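Local coordinates for Poly(A) RNA polymerase protein 2 (Saccharomyces cerevisiae, PDB 3NYB) that probably adds adenosine tails to RNA as the poly(A) polymerase subunit of TRAMP, an RNA surveillance complex in which it pairs with the zinc knuckle protein Air2p, at residues 97-100 with 101-105; 148-151 with 152-156; 182-186 with 187-191; 244-247 with 248-252. The protein carries 1 engineered substitution. One frame throughout, in Å; residues are numbered along the deposited sequence.

Contact 1. Residues 97-100 with 101-105; sequences YSLA and SHLKK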
loop_
_atom_site.group_PDB
_atom_site.type_symbol
_atom_site.label_atom_id
_atom_site.label_comp_id
_atom_site.label_asym_id
_atom_site.label_seq_id
_atom_site.Cartn_x
_atom_site.Cartn_y
_atom_site.Cartn_z
ATOM N N TYR A 97 13.861 28.614 1.884
ATOM C CA TYR A 97 14.883 29.052 2.835
ATOM C C TYR A 97 14.314 30.118 3.769
ATOM O O TYR A 97 14.596 30.122 4.971
ATOM C CB TYR A 97 16.133 29.579 2.119
ATOM C CG TYR A 97 16.708 28.631 1.093
ATOM C CD1 TYR A 97 17.161 29.099 -0.141
ATOM C CD2 TYR A 97 16.782 27.265 1.345
ATOM C CE1 TYR A 97 17.684 28.238 -1.086
ATOM C CE2 TYR A 97 17.304 26.394 0.405
ATOM C CZ TYR A 97 17.755 26.885 -0.809
ATOM O OH TYR A 97 18.271 26.017 -1.747
ATOM N N SER A 98 13.498 31.007 3.209
ATOM C CA SER A 98 12.912 32.106 3.972
ATOM C C SER A 98 11.858 31.612 4.954
ATOM O O SER A 98 11.800 32.067 6.096
ATOM C CB SER A 98 12.291 33.137 3.031
ATOM O OG SER A 98 13.235 33.563 2.069
ATOM N N LEU A 99 11.016 30.695 4.491
ATOM C CA LEU A 99 10.012 30.063 5.336
ATOM C C LEU A 99 10.696 29.312 6.480
ATOM O O LEU A 99 10.272 29.400 7.637
ATOM C CB LEU A 99 9.182 29.084 4.503
ATOM C CG LEU A 99 8.075 28.306 5.211
ATOM C CD1 LEU A 99 7.252 29.216 6.140
ATOM C CD2 LEU A 99 7.176 27.617 4.187
ATOM N N ALA A 100 11.752 28.567 6.147
ATOM C CA ALA A 100 12.525 27.838 7.151
ATOM C C ALA A 100 13.059 28.782 8.205
ATOM O O ALA A 100 12.748 28.650 9.387
ATOM C CB ALA A 100 13.676 27.070 6.504
ATOM N N SER A 101 13.878 29.732 7.767
ATOM C CA SER A 101 14.424 30.728 8.674
ATOM C C SER A 101 13.334 31.280 9.586
ATOM O O SER A 101 13.544 31.458 10.783
ATOM C CB SER A 101 15.060 31.853 7.876
ATOM O OG SER A 101 16.182 32.357 8.542
ATOM N N HIS A 102 12.156 31.513 9.020
ATOM C CA HIS A 102 11.049 32.148 9.741
ATOM C C HIS A 102 10.385 31.197 10.751
ATOM O O HIS A 102 10.069 31.584 11.878
ATOM C CB HIS A 102 10.033 32.693 8.724
ATOM C CG HIS A 102 8.856 33.395 9.334
ATOM N ND1 HIS A 102 7.555 33.069 9.022
ATOM C CD2 HIS A 102 8.788 34.422 10.214
ATOM C CE1 HIS A 102 6.732 33.857 9.692
ATOM N NE2 HIS A 102 7.456 34.683 10.426
ATOM N N LEU A 103 10.164 29.955 10.335
ATOM C CA LEU A 103 9.596 28.946 11.220
ATOM C C LEU A 103 10.450 28.774 12.475
ATOM O O LEU A 103 9.931 28.749 13.593
ATOM C CB LEU A 103 9.452 27.613 10.482
ATOM C CG LEU A 103 8.081 27.297 9.887
ATOM C CD1 LEU A 103 7.245 28.554 9.806
ATOM C CD2 LEU A 103 8.176 26.597 8.532
ATOM N N LYS A 104 11.762 28.668 12.280
ATOM C CA LYS A 104 12.700 28.458 13.374
ATOM C C LYS A 104 12.602 29.604 14.366
ATOM O O LYS A 104 12.486 29.396 15.576
ATOM C CB LYS A 104 14.126 28.387 12.836
ATOM C CG LYS A 104 14.325 27.497 11.615
ATOM C CD LYS A 104 15.086 26.213 11.947
ATOM C CE LYS A 104 16.596 26.382 11.814
ATOM N NZ LYS A 104 17.355 25.188 12.296
ATOM N N LYS A 105 12.650 30.815 13.827
ATOM C CA LYS A 105 12.592 32.044 14.610
ATOM C C LYS A 105 11.292 32.170 15.421
ATOM O O LYS A 105 11.315 32.500 16.612
ATOM C CB LYS A 105 12.783 33.238 13.669
ATOM C CG LYS A 105 12.810 34.598 14.338
ATOM C CD LYS A 105 14.021 35.421 13.879
ATOM C CE LYS A 105 14.065 36.807 14.525
ATOM N NZ LYS A 105 13.177 37.802 13.853
#

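Contact 2. Residues 148-151 with 152-156; sequences KLIR and EWLDD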
loop_
_atom_site.group_PDB
_atom_site.type_symbol
_atom_site.label_atom_id
_atom_site.label_comp_id
_atom_site.label_asym_id
_atom_site.label_seq_id
_atom_site.Cartn_x
_atom_site.Cartn_y
_atom_site.Cartn_z
ATOM N N LYS A 148 -6.451 12.230 -8.706
ATOM C CA LYS A 148 -7.858 11.997 -9.017
ATOM C C LYS A 148 -8.176 10.503 -9.104
ATOM O O LYS A 148 -9.214 10.048 -8.620
ATOM C CB LYS A 148 -8.263 12.723 -10.306
ATOM C CG LYS A 148 -9.776 12.905 -10.476
ATOM C CD LYS A 148 -10.360 13.904 -9.470
ATOM C CE LYS A 148 -11.867 14.118 -9.674
ATOM N NZ LYS A 148 -12.214 14.956 -10.870
ATOM N N LEU A 149 -7.281 9.738 -9.720
ATOM C CA LEU A 149 -7.433 8.289 -9.746
ATOM C C LEU A 149 -7.639 7.751 -8.331
ATOM O O LEU A 149 -8.561 6.967 -8.082
ATOM C CB LEU A 149 -6.216 7.632 -10.390
ATOM C CG LEU A 149 -6.094 7.831 -11.904
ATOM C CD1 LEU A 149 -4.850 7.139 -12.435
ATOM C CD2 LEU A 149 -7.336 7.312 -12.607
ATOM N N ILE A 150 -6.778 8.194 -7.414
ATOM C CA ILE A 150 -6.847 7.792 -6.014
ATOM C C ILE A 150 -8.245 7.964 -5.434
ATOM O O ILE A 150 -8.804 7.029 -4.867
ATOM C CB ILE A 150 -5.865 8.600 -5.141
ATOM C CG1 ILE A 150 -4.431 8.443 -5.651
ATOM C CG2 ILE A 150 -5.961 8.170 -3.687
ATOM C CD1 ILE A 150 -3.996 7.030 -5.774
ATOM N N ARG A 151 -8.808 9.158 -5.571
ATOM C CA ARG A 151 -10.120 9.429 -4.993
ATOM C C ARG A 151 -11.201 8.564 -5.625
ATOM O O ARG A 151 -12.079 8.042 -4.935
ATOM C CB ARG A 151 -10.468 10.908 -5.113
ATOM C CG ARG A 151 -9.640 11.787 -4.195
ATOM C CD ARG A 151 -10.000 13.253 -4.345
ATOM N NE ARG A 151 -9.647 13.782 -5.660
ATOM C CZ ARG A 151 -8.420 14.160 -6.006
ATOM N NH1 ARG A 151 -7.425 14.057 -5.135
ATOM N NH2 ARG A 151 -8.188 14.634 -7.223
ATOM N N GLU A 152 -11.123 8.405 -6.941
ATOM C CA GLU A 152 -12.060 7.561 -7.659
ATOM C C GLU A 152 -11.880 6.102 -7.267
ATOM O O GLU A 152 -12.850 5.442 -6.907
ATOM C CB GLU A 152 -11.894 7.744 -9.160
ATOM C CG GLU A 152 -12.175 9.164 -9.623
ATOM C CD GLU A 152 -11.865 9.384 -11.096
ATOM O OE1 GLU A 152 -11.223 8.503 -11.712
ATOM O OE2 GLU A 152 -12.259 10.443 -11.634
ATOM N N TRP A 153 -10.650 5.597 -7.319
ATOM C CA TRP A 153 -10.414 4.227 -6.886
ATOM C C TRP A 153 -11.052 3.989 -5.505
ATOM O O TRP A 153 -11.611 2.929 -5.243
ATOM C CB TRP A 153 -8.922 3.901 -6.792
ATOM C CG TRP A 153 -8.093 3.906 -8.049
ATOM C CD1 TRP A 153 -8.518 3.853 -9.353
ATOM C CD2 TRP A 153 -6.656 3.924 -8.094
ATOM N NE1 TRP A 153 -7.425 3.861 -10.200
ATOM C CE2 TRP A 153 -6.286 3.902 -9.458
ATOM C CE3 TRP A 153 -5.668 3.971 -7.116
ATOM C CZ2 TRP A 153 -4.925 3.925 -9.845
ATOM C CZ3 TRP A 153 -4.333 3.992 -7.511
ATOM C CH2 TRP A 153 -3.976 3.969 -8.857
ATOM N N LEU A 154 -10.968 4.985 -4.628
ATOM C CA LEU A 154 -11.441 4.837 -3.258
ATOM C C LEU A 154 -12.951 4.800 -3.186
ATOM O O LEU A 154 -13.522 4.270 -2.241
ATOM C CB LEU A 154 -10.916 5.963 -2.379
ATOM C CG LEU A 154 -9.433 5.846 -2.018
ATOM C CD1 LEU A 154 -8.927 7.078 -1.264
ATOM C CD2 LEU A 154 -9.186 4.574 -1.216
ATOM N N ASP A 155 -13.597 5.368 -4.192
ATOM C CA ASP A 155 -15.047 5.323 -4.274
ATOM C C ASP A 155 -15.572 3.957 -4.729
ATOM O O ASP A 155 -16.462 3.389 -4.099
ATOM C CB ASP A 155 -15.549 6.422 -5.201
ATOM C CG ASP A 155 -15.296 7.802 -4.644
ATOM O OD1 ASP A 155 -15.176 8.750 -5.449
ATOM O OD2 ASP A 155 -15.214 7.935 -3.404
ATOM N N ASP A 156 -15.021 3.426 -5.814
ATOM C CA ASP A 156 -15.542 2.182 -6.369
ATOM C C ASP A 156 -14.765 0.932 -5.955
ATOM O O ASP A 156 -14.741 -0.055 -6.693
ATOM C CB ASP A 156 -15.682 2.271 -7.901
ATOM C CG ASP A 156 -14.354 2.461 -8.612
ATOM O OD1 ASP A 156 -14.197 3.480 -9.316
ATOM O OD2 ASP A 156 -13.472 1.590 -8.477
#

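Contact 3. Residues 182-186 with 187-191; sequences GGLGG and FSIIC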
loop_
_atom_site.group_PDB
_atom_site.type_symbol
_atom_site.label_atom_id
_atom_site.label_comp_id
_atom_site.label_asym_id
_atom_site.label_seq_id
_atom_site.Cartn_x
_atom_site.Cartn_y
_atom_site.Cartn_z
ATOM N N GLY A 182 14.963 3.446 -2.718
ATOM C CA GLY A 182 14.464 2.436 -3.637
ATOM C C GLY A 182 13.262 1.639 -3.163
ATOM O O GLY A 182 13.013 0.549 -3.672
ATOM N N GLY A 183 12.521 2.171 -2.191
ATOM C CA GLY A 183 11.281 1.542 -1.746
ATOM C C GLY A 183 10.087 1.899 -2.633
ATOM O O GLY A 183 10.239 2.610 -3.625
ATOM N N LEU A 184 8.897 1.413 -2.277
ATOM C CA LEU A 184 7.672 1.744 -3.018
ATOM C C LEU A 184 7.044 3.049 -2.559
ATOM O O LEU A 184 6.822 3.248 -1.364
ATOM C CB LEU A 184 6.624 0.645 -2.866
ATOM C CG LEU A 184 6.913 -0.726 -3.455
ATOM C CD1 LEU A 184 5.705 -1.622 -3.233
ATOM C CD2 LEU A 184 7.280 -0.624 -4.944
ATOM N N GLY A 185 6.738 3.924 -3.517
ATOM C CA GLY A 185 6.045 5.169 -3.236
ATOM C C GLY A 185 4.582 4.940 -2.908
ATOM O O GLY A 185 4.084 3.819 -2.993
ATOM N N GLY A 186 3.884 6.006 -2.536
ATOM C CA GLY A 186 2.512 5.877 -2.103
ATOM C C GLY A 186 1.574 5.461 -3.220
ATOM O O GLY A 186 0.798 4.507 -3.077
ATOM N N PHE A 187 1.620 6.180 -4.333
ATOM C CA PHE A 187 0.721 5.868 -5.444
ATOM C C PHE A 187 0.920 4.422 -5.909
ATOM O O PHE A 187 -0.040 3.686 -6.129
ATOM C CB PHE A 187 0.899 6.860 -6.605
ATOM C CG PHE A 187 0.159 6.471 -7.854
ATOM C CD1 PHE A 187 -1.158 6.843 -8.042
ATOM C CD2 PHE A 187 0.785 5.724 -8.836
ATOM C CE1 PHE A 187 -1.834 6.480 -9.183
ATOM C CE2 PHE A 187 0.114 5.353 -9.975
ATOM C CZ PHE A 187 -1.196 5.732 -10.150
ATOM N N SER A 188 2.175 4.018 -6.035
ATOM C CA SER A 188 2.502 2.658 -6.438
ATOM C C SER A 188 1.835 1.621 -5.553
ATOM O O SER A 188 1.295 0.630 -6.043
ATOM C CB SER A 188 4.017 2.446 -6.422
ATOM O OG SER A 188 4.655 3.315 -7.343
ATOM N N ILE A 189 1.887 1.832 -4.246
ATOM C CA ILE A 189 1.309 0.861 -3.332
ATOM C C ILE A 189 -0.183 0.786 -3.585
ATOM O O ILE A 189 -0.751 -0.299 -3.704
ATOM C CB ILE A 189 1.546 1.226 -1.869
ATOM C CG1 ILE A 189 3.043 1.382 -1.592
ATOM C CG2 ILE A 189 0.960 0.155 -0.963
ATOM C CD1 ILE A 189 3.347 1.954 -0.208
ATOM N N ILE A 190 -0.813 1.954 -3.676
ATOM C CA ILE A 190 -2.246 2.028 -3.922
ATOM C C ILE A 190 -2.601 1.277 -5.191
ATOM O O ILE A 190 -3.545 0.483 -5.213
ATOM C CB ILE A 190 -2.715 3.470 -4.060
ATOM C CG1 ILE A 190 -2.283 4.270 -2.833
ATOM C CG2 ILE A 190 -4.212 3.521 -4.226
ATOM C CD1 ILE A 190 -2.797 5.696 -2.832
ATOM N N CYS A 191 -1.827 1.522 -6.243
ATOM C CA CYS A 191 -2.034 0.839 -7.515
ATOM C C CYS A 191 -2.059 -0.682 -7.376
ATOM O O CYS A 191 -3.012 -1.330 -7.808
ATOM C CB CYS A 191 -0.976 1.246 -8.537
ATOM S SG CYS A 191 -1.256 0.506 -10.141
#

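Contact 4. Residues 244-247 with 248-252; sequences VYFP and KSTWS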
loop_
_atom_site.group_PDB
_atom_site.type_symbol
_atom_site.label_atom_id
_atom_site.label_comp_id
_atom_site.label_asym_id
_atom_site.label_seq_id
_atom_site.Cartn_x
_atom_site.Cartn_y
_atom_site.Cartn_z
ATOM N N VAL A 244 -5.181 -3.109 -15.619
ATOM C CA VAL A 244 -4.751 -3.843 -16.800
ATOM C C VAL A 244 -3.295 -4.276 -16.694
ATOM O O VAL A 244 -2.464 -3.537 -16.174
ATOM C CB VAL A 244 -4.899 -2.951 -18.051
ATOM C CG1 VAL A 244 -3.791 -3.222 -19.056
ATOM C CG2 VAL A 244 -6.266 -3.127 -18.670
ATOM N N TYR A 245 -2.985 -5.477 -17.171
ATOM C CA TYR A 245 -1.594 -5.857 -17.384
ATOM C C TYR A 245 -1.265 -5.730 -18.864
ATOM O O TYR A 245 -2.103 -6.006 -19.721
ATOM C CB TYR A 245 -1.320 -7.306 -16.976
ATOM C CG TYR A 245 -1.641 -7.683 -15.553
ATOM C CD1 TYR A 245 -1.676 -6.735 -14.540
ATOM C CD2 TYR A 245 -1.870 -9.010 -15.215
ATOM C CE1 TYR A 245 -1.966 -7.098 -13.231
ATOM C CE2 TYR A 245 -2.153 -9.382 -13.914
ATOM C CZ TYR A 245 -2.203 -8.424 -12.925
ATOM O OH TYR A 245 -2.488 -8.803 -11.633
ATOM N N PHE A 246 -0.042 -5.319 -19.170
ATOM C CA PHE A 246 0.467 -5.464 -20.527
ATOM C C PHE A 246 1.939 -5.845 -20.510
ATOM O O PHE A 246 2.658 -5.477 -19.589
ATOM C CB PHE A 246 0.199 -4.220 -21.389
ATOM C CG PHE A 246 0.720 -2.933 -20.812
ATOM C CD1 PHE A 246 1.996 -2.490 -21.113
ATOM C CD2 PHE A 246 -0.086 -2.142 -20.009
ATOM C CE1 PHE A 246 2.469 -1.295 -20.599
ATOM C CE2 PHE A 246 0.381 -0.948 -19.494
ATOM C CZ PHE A 246 1.661 -0.524 -19.788
ATOM N N PRO A 247 2.386 -6.608 -21.522
ATOM C CA PRO A 247 3.768 -7.100 -21.539
ATOM C C PRO A 247 4.746 -5.949 -21.766
ATOM O O PRO A 247 4.434 -5.016 -22.503
ATOM C CB PRO A 247 3.786 -8.070 -22.731
ATOM C CG PRO A 247 2.339 -8.270 -23.122
ATOM C CD PRO A 247 1.642 -7.019 -22.725
ATOM N N LYS A 248 5.909 -6.008 -21.131
ATOM C CA LYS A 248 6.888 -4.940 -21.265
ATOM C C LYS A 248 7.196 -4.709 -22.731
ATOM O O LYS A 248 7.314 -3.568 -23.183
ATOM C CB LYS A 248 8.177 -5.296 -20.525
ATOM C CG LYS A 248 7.999 -5.576 -19.042
ATOM C CD LYS A 248 7.786 -4.301 -18.253
ATOM C CE LYS A 248 7.624 -4.600 -16.771
ATOM N NZ LYS A 248 8.915 -4.951 -16.116
ATOM N N SER A 249 7.312 -5.812 -23.465
ATOM C CA SER A 249 7.736 -5.799 -24.862
ATOM C C SER A 249 6.885 -4.907 -25.764
ATOM O O SER A 249 7.357 -4.451 -26.803
ATOM C CB SER A 249 7.767 -7.228 -25.403
ATOM O OG SER A 249 6.693 -7.984 -24.873
ATOM N N THR A 250 5.641 -4.655 -25.363
ATOM C CA THR A 250 4.742 -3.803 -26.138
ATOM C C THR A 250 4.889 -2.329 -25.769
ATOM O O THR A 250 4.518 -1.447 -26.545
ATOM C CB THR A 250 3.262 -4.218 -25.967
ATOM O OG1 THR A 250 2.733 -3.647 -24.764
ATOM C CG2 THR A 250 3.128 -5.733 -25.914
ATOM N N TRP A 251 5.422 -2.062 -24.580
ATOM C CA TRP A 251 5.645 -0.686 -24.149
ATOM C C TRP A 251 6.928 -0.187 -24.780
ATOM O O TRP A 251 7.999 -0.283 -24.185
ATOM C CB TRP A 251 5.741 -0.580 -22.624
ATOM C CG TRP A 251 5.470 0.809 -22.103
ATOM C CD1 TRP A 251 5.422 1.963 -22.830
ATOM C CD2 TRP A 251 5.237 1.186 -20.731
ATOM N NE1 TRP A 251 5.160 3.031 -22.002
ATOM C CE2 TRP A 251 5.047 2.587 -20.729
ATOM C CE3 TRP A 251 5.175 0.480 -19.536
ATOM C CZ2 TRP A 251 4.792 3.283 -19.538
ATOM C CZ3 TRP A 251 4.920 1.183 -18.365
ATOM C CH2 TRP A 251 4.733 2.570 -18.377
ATOM N N SER A 252 6.813 0.344 -25.991
ATOM C CA SER A 252 7.976 0.765 -26.762
ATOM C C SER A 252 8.619 2.016 -26.174
ATOM O O SER A 252 9.833 2.208 -26.268
ATOM C CB SER A 252 7.579 1.007 -28.219
ATOM O OG SER A 252 6.788 -0.063 -28.712
#

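Contact 1. Residues 97-100 with 101-105
Leu103 N donates to Leu99 O at 2.8 Å, one of four consecutive i to i+4 backbone hydrogen bonds that run through residues 97-104 as regular alpha helix. They form the C-terminal part of helix 92-105 in the nucleotidyltransferase palm. Next to it, Lys104 N reaches Ala100 O at 3.1 Å; its N-H...O angle of 173° makes it the straightest of the four. Ser101 N binds Tyr97 O nearly as straight, at 2.9 Å. His102 N meets Ser98 O at 3.0 Å, with a more bent angle of 142°. The hydroxyl of Ser98 is engaged one turn back, with the carbonyl oxygen of Asn94, and Lys104 NZ makes a weak hydrogen bond to Thr110 O beyond the helix.

Packing is concentrated in Leu99 and Leu103, the two buried residues, which cross obliquely one turn apart. Leu99 holds CG opposite its backbone N (chi1 180°), and its CD1 sits 3.7 Å from Leu103 CD2 and equally far from Leu103 CD1, so one methyl faces both branches of its partner. From there Leu103 continues onto Ile123 and Phe125 of strand 121-127, joining the helix to the sheet, while His102 rests on Gln55 and Leu56. With an alanine at Leu103 both methyls vanish, which would probably leave Leu99 CD1 without its neighbour on the next turn and open a gap against Ile123 and Phe125. Leu103 CD2 also lies 3.6 Å from Leu99 O, the very oxygen that accepts its own backbone N-H.

Contact 2. Residues 148-151 with 152-156
Trp153 lies back across Leu149 and Ile150 on the last turns of the alpha helix 145-155, where the bond from Trp153 N to Leu149 O sets its start. Trp153 CB lies beside that same oxygen, 3.3 Å from Leu149 O. With chi1 at -65°, CG stands beside the backbone N, and the pyrrole part of the indole passes under the carbonyl, so that Leu149 O sits 3.1 Å above the ring plane, offset toward the rim. Farther out, Trp153 CE2 comes 3.8 Å from Leu149 CB. Leu149 CB lies over the face of the five-membered ring, 4.2 Å from its centroid and 25° off the normal, a CH-pi contact. On the benzene part, CZ2 meets Leu149 CD1, whereas CE3 and CZ3 meet Ile150 CD1, which comes in obliquely, 3.5 Å from Trp153 CZ3. The indole then stacks with Phe194 of helix 186-198, tying the two helices together.

Ile150 and Leu154 run side by side, CG2 and CD1 nearest, and both touch Thr70. The exposed face is polar: Lys148 NZ and Glu152 OE2 are too far apart for a salt bridge, though attraction between the charges is likely, and Lys148 CG lies 3.7 Å from Glu152 OE2.

Contact 3. Residues 182-186 with 187-191
Leu184 directs its CB at Ile189 CG1, 3.9 Å away, across the N-terminal start of helix 186-198. Gly185 is at the N-cap position and, as glycine, has no side chain to cap with; its carbonyl oxygen accepts the first helical bond, from Ile189 N to Gly185 O at 3.2 Å, and Gly186 O takes Ile190 N at 3.1 Å with a nearly straight angle of 172°. These two bonds begin the i to i+4 ladder of the helix.

The side chains fan out from this first turn in distinct directions. Ile189 keeps CG1 beside its backbone N, which lays that branch back along the incoming loop, with Ile189 CD1 3.4 Å from Gly185 O; its apolar surroundings continue with Val167 and Leu171 of helix 160-173, the second of which also touches Leu184. Ile190 follows the same pattern one residue on, its CG1 lying over Gly186 O. Phe187 differs: its CG is trans to the backbone N (chi1 171°), and the ring leaves the loop for helix 145-155, where it packs on Ala146 and Ile150 and meets the ring of Trp153 with planes inclined at about 30°. Upstream, the loop is held by Gly183 O, which accepts from the hydroxyl of Ser279, and by backbone bonding between Gly182 and Asn281. Ser188 turns its CB toward the loop, 3.7 Å from Gly185 O.

Contact 4. Residues 244-247 with 248-252
Pro247 O receives two hydrogen bonds from Thr250, closing the turn where strand 243-247 passes into a 3-10 segment. Thr250 N is 3.1 Å from Pro247 O and stands above the carbonyl plane, 54° out of it. Thr250 OG1 donates to the same Pro247 O, also at 3.1 Å, but lies in the carbonyl plane, so the two donors approach from different directions. A chi1 of 83° places OG1 between the backbone N and carbonyl carbon, where it can reach back.

Aromatic contact comes next. Phe246 and Trp251 form an offset edge-to-face pair: the edge of Phe246 meets the face of the six-membered ring of Trp251, with centroids 5.3 Å apart and planes at 67°. Phe246 CE1 makes the closest approach, to Trp251 CE3. An alanine in place of Trp251 would probably leave the Phe246 edge without its aromatic face and Glu271 O without its weak bond from NE1.

Aliphatic packing is slighter, with Pro247 CD 3.7 Å from Thr250 CG2. Pro247 also packs on Gly53 of the Protein AIR2 chain. The doubly held carbonyl and the ring pair together imply a turn fixed by both backbone and side chains beside the partner subunit.

Contact 3 is the most buried of the four and contact 2 is close by, their centres about 16 Å apart; they touch directly, Ile150 and Trp153 of helix 145-155 fitting against Phe187 and Ile190 of helix 186-198. The centre of contact 1 lies about 29 Å from the centre of the chain, with Leu99 and Leu103 its two buried residues and Leu103 packing on the sheet. Contact 4 is also peripheral but borders the AIR2 chain. The chemistry follows place: contact 1 is a backbone ladder with one leucine pair, contact 2 adds an indole, contact 3 starts a helix at glycines amid aliphatic groups and Phe187, and contact 4 closes a turn with a threonine hydroxyl beside an edge-to-face ring pair.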